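Local coordinates for Gp6 (Enterobacteria phage HK97, PDB 3JVO), which completes the phage head by joining the head-tail connector as a thirteen-membered ring, binding the portal protein and gp7 and leaving an open channel for DNA ejection, at residues Q34-Y39 with L64-D69; T30-A35 with E72-Q77. All coordinates share one frame; numbering follows the deposited sequence.

From the N terminus the chain passes through helices 5-8 and 11-17 to helix 26-44, on which both contacts begin. Contact 2 starts earlier, at 30-35, and runs on to the segment 72-77, which leaves the end of helix 57-72; contact 1 starts at 34-39 and closes sooner, on the body of helix 57-72 at 64-69. Contact 1 thus lies within the longer span of contact 2, the two sharing Q34 and A35. One packs helix against helix near the centre of the chain, the other sets helix 26-44 against the exit from helix 57-72. F67 joins them: its CD1 lies 3.6 Å from Y32 CB. Both also touch a neighbouring subunit of the ring.

Contact 1 of 2, residues Q34-Y39 with L64-D69; sequences QAAFDY and LLVFAD
The ring of Y39 meets V66 obliquely, CD2 lying 4.2 Å from V66 CG1, while the ring of F67 has the carbonyl oxygen of L64, one helical turn back, at its edge and in its plane. Helices 26-44 and 57-72 pack here as a crossing helix pair; the axes of segments 34-39 and 64-69 run 137° apart in direction and come within 8.3 Å. The small residue A36 makes such closeness possible: its CA is only 5.1 Å from that of F67. The methyl of A36 rests against the other helix where V66 and F67 follow one another, touching V66 CG1 at 3.7 Å and F67 CB at 3.9 Å. V66 sets CG1 anti to its backbone N (chi1 174°), and this branch serves both A36 and Y39. Of the F67 side chain, CB is what meets A36; its ring leads off to I29, Y32 and A33 on an earlier part of helix 26-44 and to F14 of helix 11-17, in the hydrophobic core. M91 of a neighbouring subunit packs on both Y39 and V66, so the helix pair is also part of the wall between protomers of the ring. The side-chain atoms that touch are all carbon, yet A36 CB also comes within 3.5 Å of the backbone N of F67, bringing the methyl right up to the main chain of the facing helix.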
loop_
_atom_site.group_PDB
_atom_site.type_symbol
_atom_site.label_atom_id
_atom_site.label_comp_id
_atom_site.label_asym_id
_atom_site.label_seq_id
_atom_site.Cartn_x
_atom_site.Cartn_y
_atom_site.Cartn_z
ATOM N N GLN G 34 30.583 -15.162 28.179
ATOM C CA GLN G 34 31.354 -14.184 28.937
ATOM C C GLN G 34 30.954 -12.761 28.548
ATOM O O GLN G 34 30.819 -11.892 29.415
ATOM C CB GLN G 34 32.848 -14.402 28.723
ATOM C CG GLN G 34 33.380 -15.729 29.326
ATOM C CD GLN G 34 34.805 -16.031 28.896
ATOM O OE1 GLN G 34 35.277 -15.528 27.872
ATOM N NE2 GLN G 34 35.505 -16.857 29.680
ATOM N N ALA G 35 30.759 -12.534 27.246
ATOM C CA ALA G 35 30.363 -11.240 26.734
ATOM C C ALA G 35 28.980 -10.864 27.252
ATOM O O ALA G 35 28.757 -9.728 27.652
ATOM C CB ALA G 35 30.378 -11.237 25.218
ATOM N N ALA G 36 28.045 -11.811 27.227
ATOM C CA ALA G 36 26.682 -11.550 27.684
ATOM C C ALA G 36 26.644 -11.248 29.174
ATOM O O ALA G 36 25.884 -10.390 29.628
ATOM C CB ALA G 36 25.804 -12.719 27.383
ATOM N N PHE G 37 27.436 -11.992 29.936
ATOM C CA PHE G 37 27.489 -11.811 31.374
ATOM C C PHE G 37 28.111 -10.469 31.718
ATOM O O PHE G 37 27.556 -9.722 32.531
ATOM C CB PHE G 37 28.272 -12.945 32.022
ATOM C CG PHE G 37 28.292 -12.898 33.533
ATOM C CD1 PHE G 37 27.133 -13.161 34.278
ATOM C CD2 PHE G 37 29.480 -12.648 34.211
ATOM C CE1 PHE G 37 27.166 -13.127 35.694
ATOM C CE2 PHE G 37 29.528 -12.618 35.617
ATOM C CZ PHE G 37 28.372 -12.855 36.355
ATOM N N ASP G 38 29.251 -10.169 31.098
ATOM C CA ASP G 38 29.932 -8.883 31.265
ATOM C C ASP G 38 28.953 -7.728 30.987
ATOM O O ASP G 38 28.829 -6.782 31.769
ATOM C CB ASP G 38 31.155 -8.820 30.339
ATOM C CG ASP G 38 31.896 -7.483 30.421
ATOM O OD1 ASP G 38 32.060 -6.961 31.539
ATOM O OD2 ASP G 38 32.331 -6.958 29.377
ATOM N N TYR G 39 28.223 -7.835 29.886
ATOM C CA TYR G 39 27.258 -6.807 29.501
ATOM C C TYR G 39 26.160 -6.651 30.558
ATOM O O TYR G 39 25.894 -5.535 31.019
ATOM C CB TYR G 39 26.660 -7.124 28.122
ATOM C CG TYR G 39 25.556 -6.180 27.712
ATOM C CD1 TYR G 39 25.848 -4.948 27.137
ATOM C CD2 TYR G 39 24.219 -6.518 27.920
ATOM C CE1 TYR G 39 24.836 -4.072 26.790
ATOM C CE2 TYR G 39 23.207 -5.660 27.576
ATOM C CZ TYR G 39 23.517 -4.443 27.017
ATOM O OH TYR G 39 22.500 -3.598 26.673
ATOM N N LEU G 64 21.048 -15.281 29.399
ATOM C CA LEU G 64 20.680 -16.301 28.420
ATOM C C LEU G 64 20.162 -15.664 27.135
ATOM O O LEU G 64 20.493 -16.120 26.043
ATOM C CB LEU G 64 19.631 -17.249 28.984
ATOM C CG LEU G 64 20.084 -18.308 29.992
ATOM C CD1 LEU G 64 18.835 -19.085 30.467
ATOM C CD2 LEU G 64 21.116 -19.294 29.408
ATOM N N LEU G 65 19.374 -14.588 27.255
ATOM C CA LEU G 65 18.803 -13.957 26.058
ATOM C C LEU G 65 19.870 -13.208 25.258
ATOM O O LEU G 65 19.907 -13.249 24.015
ATOM C CB LEU G 65 17.665 -13.017 26.439
ATOM C CG LEU G 65 16.375 -13.649 27.000
ATOM C CD1 LEU G 65 15.572 -12.578 27.687
ATOM C CD2 LEU G 65 15.584 -14.266 25.845
ATOM N N VAL G 66 20.743 -12.528 25.975
ATOM C CA VAL G 66 21.810 -11.766 25.333
ATOM C C VAL G 66 22.782 -12.754 24.660
ATOM O O VAL G 66 23.219 -12.526 23.544
ATOM C CB VAL G 66 22.507 -10.806 26.347
ATOM C CG1 VAL G 66 23.748 -10.111 25.707
ATOM C CG2 VAL G 66 21.515 -9.764 26.806
ATOM N N PHE G 67 23.115 -13.832 25.365
ATOM C CA PHE G 67 24.012 -14.880 24.851
ATOM C C PHE G 67 23.453 -15.495 23.560
ATOM O O PHE G 67 24.163 -15.625 22.555
ATOM C CB PHE G 67 24.232 -15.977 25.919
ATOM C CG PHE G 67 24.643 -17.317 25.335
ATOM C CD1 PHE G 67 25.977 -17.595 25.064
ATOM C CD2 PHE G 67 23.685 -18.275 25.012
ATOM C CE1 PHE G 67 26.338 -18.821 24.481
ATOM C CE2 PHE G 67 24.043 -19.511 24.450
ATOM C CZ PHE G 67 25.364 -19.782 24.192
ATOM N N ALA G 68 22.183 -15.893 23.584
ATOM C CA ALA G 68 21.606 -16.525 22.401
ATOM C C ALA G 68 21.560 -15.521 21.232
ATOM O O ALA G 68 21.754 -15.891 20.092
ATOM C CB ALA G 68 20.203 -17.103 22.715
ATOM N N ASP G 69 21.329 -14.239 21.512
ATOM C CA ASP G 69 21.352 -13.257 20.424
ATOM C C ASP G 69 22.724 -13.227 19.716
ATOM O O ASP G 69 22.786 -13.282 18.490
ATOM C CB ASP G 69 20.958 -11.871 20.913
ATOM C CG ASP G 69 20.899 -10.870 19.798
ATOM O OD1 ASP G 69 20.063 -11.036 18.864
ATOM O OD2 ASP G 69 21.716 -9.922 19.836
#

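Contact 2 of 2, residues T30-A35 with E72-Q77; sequences TLYAQA and EHRTAQ
Y32 and R74 meet through the phenol oxygen of one and the guanidinium end of the other, and following R74 outward shows how the loop after helix 57-72 reaches back to helix 26-44. From CB the chain turns to CG and then bends at chi2 (-86°), which carries its end nearer to the helix. CD is the first atom to arrive, 3.2 Å from Y32 OH. NE comes next, 3.1 Å from the same oxygen, but the angle is too poor for a hydrogen bond; NE instead donates to the backbone oxygen of F71, whose ring also forms a cation-pi pair with the arginine. CZ lies 3.4 Å from Y32 OH, which approaches a face of the cation, 3.0 Å above the guanidinium plane and toward the rim. The two side chains cross at about a right angle, ring and guanidinium planes 55° apart. Farther out, NH1 has a long, weak ion pair with E19 of a neighbouring subunit. Y32 OH is hydrogen-bonded to OE1 of Q17 of that same neighbour, whose NE2 bonds to the carbonyl oxygen of R74. The chemistry implies a tyrosine-arginine contact in which the oxygen's partial negative charge over the cation's face is probably mildly favourable, while R74 NE bonds to F71 O and Y32 OH to Q17 of the adjoining protomer, so the pair lies at the interface between protomers of the ring.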
loop_
_atom_site.group_PDB
_atom_site.type_symbol
_atom_site.label_atom_id
_atom_site.label_comp_id
_atom_site.label_asym_id
_atom_site.label_seq_id
_atom_site.Cartn_x
_atom_site.Cartn_y
_atom_site.Cartn_z
ATOM N N THR G 30 31.672 -20.125 24.888
ATOM C CA THR G 30 32.193 -19.545 26.133
ATOM C C THR G 30 32.441 -18.039 26.015
ATOM O O THR G 30 32.134 -17.281 26.959
ATOM C CB THR G 30 33.464 -20.283 26.629
ATOM O OG1 THR G 30 33.135 -21.662 26.872
ATOM C CG2 THR G 30 34.017 -19.659 27.919
ATOM N N LEU G 31 32.961 -17.599 24.862
ATOM C CA LEU G 31 33.205 -16.174 24.631
ATOM C C LEU G 31 31.885 -15.381 24.603
ATOM O O LEU G 31 31.780 -14.288 25.191
ATOM C CB LEU G 31 34.026 -15.969 23.345
ATOM C CG LEU G 31 34.452 -14.545 22.966
ATOM C CD1 LEU G 31 35.493 -14.486 21.806
ATOM C CD2 LEU G 31 33.206 -13.665 22.603
ATOM N N TYR G 32 30.869 -15.937 23.953
ATOM C CA TYR G 32 29.558 -15.297 23.910
ATOM C C TYR G 32 28.953 -15.202 25.319
ATOM O O TYR G 32 28.358 -14.192 25.679
ATOM C CB TYR G 32 28.582 -16.085 23.029
ATOM C CG TYR G 32 28.874 -16.112 21.529
ATOM C CD1 TYR G 32 29.541 -15.072 20.894
ATOM C CD2 TYR G 32 28.456 -17.199 20.755
ATOM C CE1 TYR G 32 29.795 -15.106 19.503
ATOM C CE2 TYR G 32 28.709 -17.254 19.372
ATOM C CZ TYR G 32 29.359 -16.213 18.752
ATOM O OH TYR G 32 29.589 -16.279 17.381
ATOM N N ALA G 33 29.100 -16.268 26.087
ATOM C CA ALA G 33 28.582 -16.339 27.456
ATOM C C ALA G 33 29.258 -15.281 28.317
ATOM O O ALA G 33 28.594 -14.588 29.082
ATOM C CB ALA G 33 28.799 -17.720 28.038
ATOM N N GLN G 34 30.583 -15.162 28.179
ATOM C CA GLN G 34 31.354 -14.184 28.937
ATOM C C GLN G 34 30.954 -12.761 28.548
ATOM O O GLN G 34 30.819 -11.892 29.415
ATOM C CB GLN G 34 32.848 -14.402 28.723
ATOM C CG GLN G 34 33.380 -15.729 29.326
ATOM C CD GLN G 34 34.805 -16.031 28.896
ATOM O OE1 GLN G 34 35.277 -15.528 27.872
ATOM N NE2 GLN G 34 35.505 -16.857 29.680
ATOM N N ALA G 35 30.759 -12.534 27.246
ATOM C CA ALA G 35 30.363 -11.240 26.734
ATOM C C ALA G 35 28.980 -10.864 27.252
ATOM O O ALA G 35 28.757 -9.728 27.652
ATOM C CB ALA G 35 30.378 -11.237 25.218
ATOM N N GLU G 72 23.131 -16.327 17.479
ATOM C CA GLU G 72 22.279 -16.331 16.303
ATOM C C GLU G 72 22.560 -15.204 15.320
ATOM O O GLU G 72 22.349 -15.367 14.120
ATOM C CB GLU G 72 20.811 -16.246 16.737
ATOM C CG GLU G 72 20.365 -17.383 17.674
ATOM C CD GLU G 72 20.374 -18.772 17.038
ATOM O OE1 GLU G 72 20.363 -18.877 15.801
ATOM O OE2 GLU G 72 20.358 -19.783 17.791
ATOM N N HIS G 73 22.985 -14.045 15.824
ATOM C CA HIS G 73 23.119 -12.862 14.982
ATOM C C HIS G 73 24.578 -12.369 15.079
ATOM O O HIS G 73 24.972 -11.703 16.050
ATOM C CB HIS G 73 22.089 -11.795 15.386
ATOM C CG HIS G 73 20.681 -12.318 15.485
ATOM N ND1 HIS G 73 19.942 -12.254 16.647
ATOM C CD2 HIS G 73 19.891 -12.938 14.573
ATOM C CE1 HIS G 73 18.752 -12.788 16.444
ATOM N NE2 HIS G 73 18.698 -13.222 15.197
ATOM N N ARG G 74 25.347 -12.716 14.047
ATOM C CA ARG G 74 26.798 -12.662 14.046
ATOM C C ARG G 74 27.391 -11.367 13.476
ATOM O O ARG G 74 28.575 -11.161 13.601
ATOM C CB ARG G 74 27.349 -13.849 13.223
ATOM C CG ARG G 74 26.904 -15.239 13.716
ATOM C CD ARG G 74 27.803 -15.731 14.777
ATOM N NE ARG G 74 27.366 -16.998 15.344
ATOM C CZ ARG G 74 27.949 -18.180 15.138
ATOM N NH1 ARG G 74 29.030 -18.291 14.374
ATOM N NH2 ARG G 74 27.463 -19.256 15.739
ATOM N N THR G 75 26.584 -10.516 12.831
ATOM C CA THR G 75 27.112 -9.334 12.124
ATOM C C THR G 75 26.565 -8.039 12.717
ATOM O O THR G 75 25.406 -7.990 13.111
ATOM C CB THR G 75 26.730 -9.378 10.614
ATOM O OG1 THR G 75 25.305 -9.531 10.510
ATOM C CG2 THR G 75 27.360 -10.576 9.921
ATOM N N ALA G 76 27.391 -6.991 12.746
ATOM C CA ALA G 76 27.009 -5.677 13.273
ATOM C C ALA G 76 25.945 -4.992 12.403
ATOM O O ALA G 76 25.269 -4.077 12.865
ATOM C CB ALA G 76 28.242 -4.776 13.382
ATOM N N GLN G 77 25.846 -5.383 11.138
ATOM C CA GLN G 77 24.746 -4.964 10.271
ATOM C C GLN G 77 24.109 -6.191 9.642
ATOM O O GLN G 77 24.794 -7.149 9.290
ATOM C CB GLN G 77 25.216 -4.037 9.149
ATOM C CG GLN G 77 25.936 -2.787 9.622
ATOM C CD GLN G 77 26.289 -1.858 8.490
ATOM O OE1 GLN G 77 25.582 -0.887 8.256
ATOM N NE2 GLN G 77 27.379 -2.158 7.765
#